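Local coordinates for protein-L-isoaspartate(D-aspartate) O-methyltransferase (Sulfolobus tokodaii, PDB 1VBF) that probably methylates L-isoaspartyl residues in damaged proteins, with S-adenosyl-L-methionine as methyl donor, and so takes part in their repair or degradation, at residues B[12-15]-B[16-20]; B[66-69]-B[70-74]. All coordinates share one frame; numbering follows the deposited sequence.

Interaction 1. Residues B[12-15]-B[16-20]; sequences KTQE and LAEAF
Glu18 lies along the outer face of helix 14-22 beside Gln14, one turn earlier, and its side chain is the one to follow. Glu18 CB sits 3.7 Å from the carbonyl oxygen O of Glu15. Glu18 CG then comes next to Gln14, 3.7 Å from the amide nitrogen Gln14 NE2, and also touches the backbone oxygen of that residue. Beyond CG the chain runs straight out; of the carboxylate, Glu18 OE2 ends nearest the glutamine amide, yet still 4.0 Å from Gln14 NE2. Gln14 gets there by swinging CG anti to its backbone nitrogen (chi1 -166°) and bending at the next bond, which folds the amide back over the following turn. Amide and carboxylate planes stand 68° apart, and OE1 of Gln14 rests near the methyl of Ala17.

Beneath this pair the backbone makes the first turns of the helix. Ala17 N donates to Thr13 O at 2.9 Å, Glu18 N to Gln14 O and Ala19 N to Glu15 O; Leu16 N adds a weak second bond to Thr13 O. At the N-cap, Thr13 gives the helix amides no help from its hydroxyl. Thr13 CG2 packs 3.8 Å from Leu16 N, a plain van der Waals contact, while Asp64 of helix 56-65 accepts bonds from the backbone nitrogens of Lys12 and Thr13. On the inner side, Leu16 and Phe20 turn to helices 56-65 and 83-91. The hydrogen bonds across this contact are thus all main-chain, and Gln14 and Glu18 meet by packing, a polar amide against the aliphatic stem of a glutamate.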
loop_
_atom_site.group_PDB
_atom_site.type_symbol
_atom_site.label_atom_id
_atom_site.label_comp_id
_atom_site.label_asym_id
_atom_site.label_seq_id
_atom_site.Cartn_x
_atom_site.Cartn_y
_atom_site.Cartn_z
ATOM N N LYS B 12 19.102 -11.720 -34.778
ATOM C CA LYS B 12 18.459 -11.854 -36.075
ATOM C C LYS B 12 19.079 -10.992 -37.175
ATOM O O LYS B 12 18.880 -11.247 -38.356
ATOM C CB LYS B 12 16.977 -11.501 -35.941
ATOM C CG LYS B 12 16.019 -12.673 -35.969
ATOM C CD LYS B 12 16.142 -13.536 -34.744
ATOM C CE LYS B 12 15.391 -14.842 -34.937
ATOM N NZ LYS B 12 15.450 -15.693 -33.713
ATOM N N THR B 13 19.811 -9.952 -36.800
ATOM C CA THR B 13 20.432 -9.086 -37.796
ATOM C C THR B 13 21.894 -9.483 -37.944
ATOM O O THR B 13 22.709 -9.255 -37.056
ATOM C CB THR B 13 20.314 -7.613 -37.370
ATOM O OG1 THR B 13 18.936 -7.238 -37.377
ATOM C CG2 THR B 13 21.089 -6.703 -38.306
ATOM N N GLN B 14 22.214 -10.097 -39.073
ATOM C CA GLN B 14 23.569 -10.562 -39.331
ATOM C C GLN B 14 24.654 -9.544 -39.028
ATOM O O GLN B 14 25.678 -9.893 -38.451
ATOM C CB GLN B 14 23.706 -11.042 -40.789
ATOM C CG GLN B 14 24.976 -11.848 -41.049
ATOM C CD GLN B 14 25.253 -12.862 -39.936
ATOM O OE1 GLN B 14 24.328 -13.454 -39.374
ATOM N NE2 GLN B 14 26.532 -13.069 -39.619
ATOM N N GLU B 15 24.437 -8.290 -39.417
ATOM C CA GLU B 15 25.420 -7.231 -39.187
ATOM C C GLU B 15 25.663 -7.004 -37.690
ATOM O O GLU B 15 26.798 -6.803 -37.256
ATOM C CB GLU B 15 24.957 -5.943 -39.856
ATOM C CG GLU B 15 24.566 -6.103 -41.326
ATOM C CD GLU B 15 23.125 -6.618 -41.537
ATOM O OE1 GLU B 15 22.802 -7.768 -41.140
ATOM O OE2 GLU B 15 22.309 -5.859 -42.116
ATOM N N LEU B 16 24.589 -7.054 -36.907
ATOM C CA LEU B 16 24.676 -6.886 -35.463
ATOM C C LEU B 16 25.435 -8.072 -34.874
ATOM O O LEU B 16 26.225 -7.935 -33.951
ATOM C CB LEU B 16 23.267 -6.839 -34.855
ATOM C CG LEU B 16 23.045 -6.032 -33.561
ATOM C CD1 LEU B 16 22.059 -6.801 -32.716
ATOM C CD2 LEU B 16 24.345 -5.797 -32.779
ATOM N N ALA B 17 25.164 -9.247 -35.423
ATOM C CA ALA B 17 25.799 -10.475 -34.976
ATOM C C ALA B 17 27.319 -10.332 -35.067
ATOM O O ALA B 17 28.057 -10.689 -34.140
ATOM C CB ALA B 17 25.306 -11.663 -35.835
ATOM N N GLU B 18 27.777 -9.778 -36.180
ATOM C CA GLU B 18 29.203 -9.593 -36.381
ATOM C C GLU B 18 29.785 -8.519 -35.498
ATOM O O GLU B 18 30.849 -8.727 -34.917
ATOM C CB GLU B 18 29.496 -9.306 -37.846
ATOM C CG GLU B 18 29.012 -10.431 -38.696
ATOM C CD GLU B 18 29.337 -10.248 -40.138
ATOM O OE1 GLU B 18 29.052 -9.152 -40.687
ATOM O OE2 GLU B 18 29.871 -11.217 -40.727
ATOM N N ALA B 19 29.096 -7.379 -35.399
ATOM C CA ALA B 19 29.543 -6.288 -34.537
ATOM C C ALA B 19 29.629 -6.796 -33.073
ATOM O O ALA B 19 30.620 -6.565 -32.372
ATOM C CB ALA B 19 28.579 -5.129 -34.652
ATOM N N PHE B 20 28.597 -7.521 -32.634
ATOM C CA PHE B 20 28.555 -8.067 -31.284
ATOM C C PHE B 20 29.728 -9.005 -30.987
ATOM O O PHE B 20 30.274 -9.011 -29.878
ATOM C CB PHE B 20 27.246 -8.824 -31.034
ATOM C CG PHE B 20 27.126 -9.344 -29.616
ATOM C CD1 PHE B 20 27.067 -8.459 -28.531
ATOM C CD2 PHE B 20 27.176 -10.709 -29.354
ATOM C CE1 PHE B 20 27.069 -8.925 -27.231
ATOM C CE2 PHE B 20 27.182 -11.177 -28.052
ATOM C CZ PHE B 20 27.130 -10.291 -26.993
#

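Interaction 2. Residues B[66-69]-B[70-74]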
loop_
_atom_site.group_PDB
_atom_site.type_symbol
_atom_site.label_atom_id
_atom_site.label_comp_id
_atom_site.label_asym_id
_atom_site.label_seq_id
_atom_site.Cartn_x
_atom_site.Cartn_y
_atom_site.Cartn_z
ATOM N N LEU B 66 16.047 -2.826 -33.751
ATOM C CA LEU B 66 16.207 -1.526 -34.411
ATOM C C LEU B 66 16.363 -1.640 -35.920
ATOM O O LEU B 66 16.235 -0.640 -36.649
ATOM C CB LEU B 66 17.428 -0.797 -33.847
ATOM C CG LEU B 66 17.327 0.646 -33.312
ATOM C CD1 LEU B 66 18.730 1.202 -33.253
ATOM C CD2 LEU B 66 16.458 1.548 -34.177
ATOM N N ASP B 67 16.660 -2.858 -36.382
ATOM C CA ASP B 67 16.838 -3.135 -37.802
ATOM C C ASP B 67 17.935 -2.233 -38.362
ATOM O O ASP B 67 17.702 -1.349 -39.179
ATOM C CB ASP B 67 15.500 -2.940 -38.536
ATOM C CG ASP B 67 15.576 -3.274 -40.038
ATOM O OD1 ASP B 67 16.173 -4.317 -40.416
ATOM O OD2 ASP B 67 15.013 -2.493 -40.847
ATOM N N LEU B 68 19.152 -2.479 -37.910
ATOM C CA LEU B 68 20.289 -1.705 -38.341
ATOM C C LEU B 68 20.988 -2.293 -39.566
ATOM O O LEU B 68 21.230 -3.497 -39.631
ATOM C CB LEU B 68 21.277 -1.614 -37.192
ATOM C CG LEU B 68 20.824 -0.857 -35.944
ATOM C CD1 LEU B 68 21.824 -1.085 -34.796
ATOM C CD2 LEU B 68 20.678 0.627 -36.291
ATOM N N HIS B 69 21.296 -1.447 -40.550
ATOM C CA HIS B 69 22.023 -1.889 -41.740
ATOM C C HIS B 69 22.908 -0.789 -42.357
ATOM O O HIS B 69 22.885 0.361 -41.918
ATOM C CB HIS B 69 21.072 -2.513 -42.789
ATOM C CG HIS B 69 19.904 -1.654 -43.169
ATOM N ND1 HIS B 69 20.032 -0.513 -43.926
ATOM C CD2 HIS B 69 18.577 -1.792 -42.914
ATOM C CE1 HIS B 69 18.834 0.024 -44.128
ATOM N NE2 HIS B 69 17.938 -0.735 -43.525
ATOM N N LYS B 70 23.717 -1.165 -43.349
ATOM C CA LYS B 70 24.633 -0.250 -44.043
ATOM C C LYS B 70 24.012 1.078 -44.409
ATOM O O LYS B 70 22.839 1.153 -44.751
ATOM C CB LYS B 70 25.126 -0.848 -45.364
ATOM C CG LYS B 70 25.676 -2.264 -45.337
ATOM C CD LYS B 70 25.854 -2.785 -46.775
ATOM C CE LYS B 70 26.310 -4.248 -46.810
ATOM N NZ LYS B 70 26.403 -4.776 -48.211
ATOM N N GLY B 71 24.831 2.117 -44.365
ATOM C CA GLY B 71 24.390 3.435 -44.760
ATOM C C GLY B 71 23.247 4.143 -44.071
ATOM O O GLY B 71 22.601 4.977 -44.688
ATOM N N GLN B 72 22.975 3.829 -42.810
ATOM C CA GLN B 72 21.910 4.540 -42.124
ATOM C C GLN B 72 22.533 5.630 -41.240
ATOM O O GLN B 72 23.737 5.615 -40.951
ATOM C CB GLN B 72 21.088 3.604 -41.233
ATOM C CG GLN B 72 20.428 2.446 -41.931
ATOM C CD GLN B 72 19.616 1.571 -40.979
ATOM O OE1 GLN B 72 20.142 1.039 -39.993
ATOM N NE2 GLN B 72 18.338 1.415 -41.278
ATOM N N LYS B 73 21.707 6.584 -40.831
ATOM C CA LYS B 73 22.154 7.632 -39.935
ATOM C C LYS B 73 21.332 7.322 -38.702
ATOM O O LYS B 73 20.098 7.292 -38.763
ATOM C CB LYS B 73 21.791 9.009 -40.475
ATOM C CG LYS B 73 22.606 10.136 -39.868
ATOM C CD LYS B 73 22.298 11.416 -40.601
ATOM C CE LYS B 73 23.300 12.510 -40.302
ATOM N NZ LYS B 73 23.073 13.625 -41.264
ATOM N N VAL B 74 22.008 7.087 -37.587
ATOM C CA VAL B 74 21.329 6.726 -36.352
ATOM C C VAL B 74 21.516 7.721 -35.227
ATOM O O VAL B 74 22.640 8.117 -34.927
ATOM C CB VAL B 74 21.830 5.344 -35.857
ATOM C CG1 VAL B 74 21.225 4.998 -34.496
ATOM C CG2 VAL B 74 21.520 4.289 -36.913
#
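His69 CG stands between its own backbone nitrogen and carbonyl carbon (chi1 53°), while Gln72 carries CG anti to its carbonyl carbon (chi1 -59°) and stays extended beyond it; together these torsions lay the glutamine amide over one face of the imidazole. The planes are 29° apart, a stacked arrangement, with Gln72 NE2 3.1 Å from His69 NE2 and displaced toward the rim of the ring. That close approach is no hydrogen bond, since the angle is poor.

The other end of the amide does the bonding. His69 N donates to Gln72 OE1 at 2.8 Å in a fairly straight bond, although the donor rises well above the carbonyl plane and misses the lone pairs. At the ring's edge His69 ND1 gives a weak bond to Lys70 O at 3.4 Å. So the glutamine spans the turn from inside, its oxygen on the main chain and its nitrogen over the ring. Were Gln72 an alanine, the His69 N-H would probably lose this acceptor and the imidazole its stacked amide, leaving the ring less restrained, with the weak ND1 bond as its remaining polar tie across this contact.

Further in, Leu68 CD2 meets Val74 CG2 at 3.8 Å, the two side chains crossing at about a right angle, with Ile88 of helix 83-91 against both. Asp67, in positive phi just past the helix, sends its carboxylate to a salt bridge with Arg137. His69 to Gln72 form a type II beta turn, with Gly71 at its third position. The turn ends the loop that joins helix 56-65 to strand 73-77, the first strand, centrally placed, of the Rossmann-like sheet of class I methyltransferases.

Interaction 1 closes well before interaction 2 opens along the chain, yet their centres are about 12 Å apart and they meet directly. Thr13 CG2 packs against Leu68 O at 3.5 Å, and Glu15 OE2 lies 3.6 Å from both Leu68 O and His69 CB. Thus the start of helix 14-22 packs on the loop before strand 73-77. Ile91 of helix 83-91 is a shared neighbour, touched by Glu15 and Leu16 from interaction 1 and by Leu68 from interaction 2. In class I methyltransferases the cofactor is held by the glycine-rich loop after the first strand, whereas interaction 2 lies where strand 73-77 begins, so both contacts are probably structural packing.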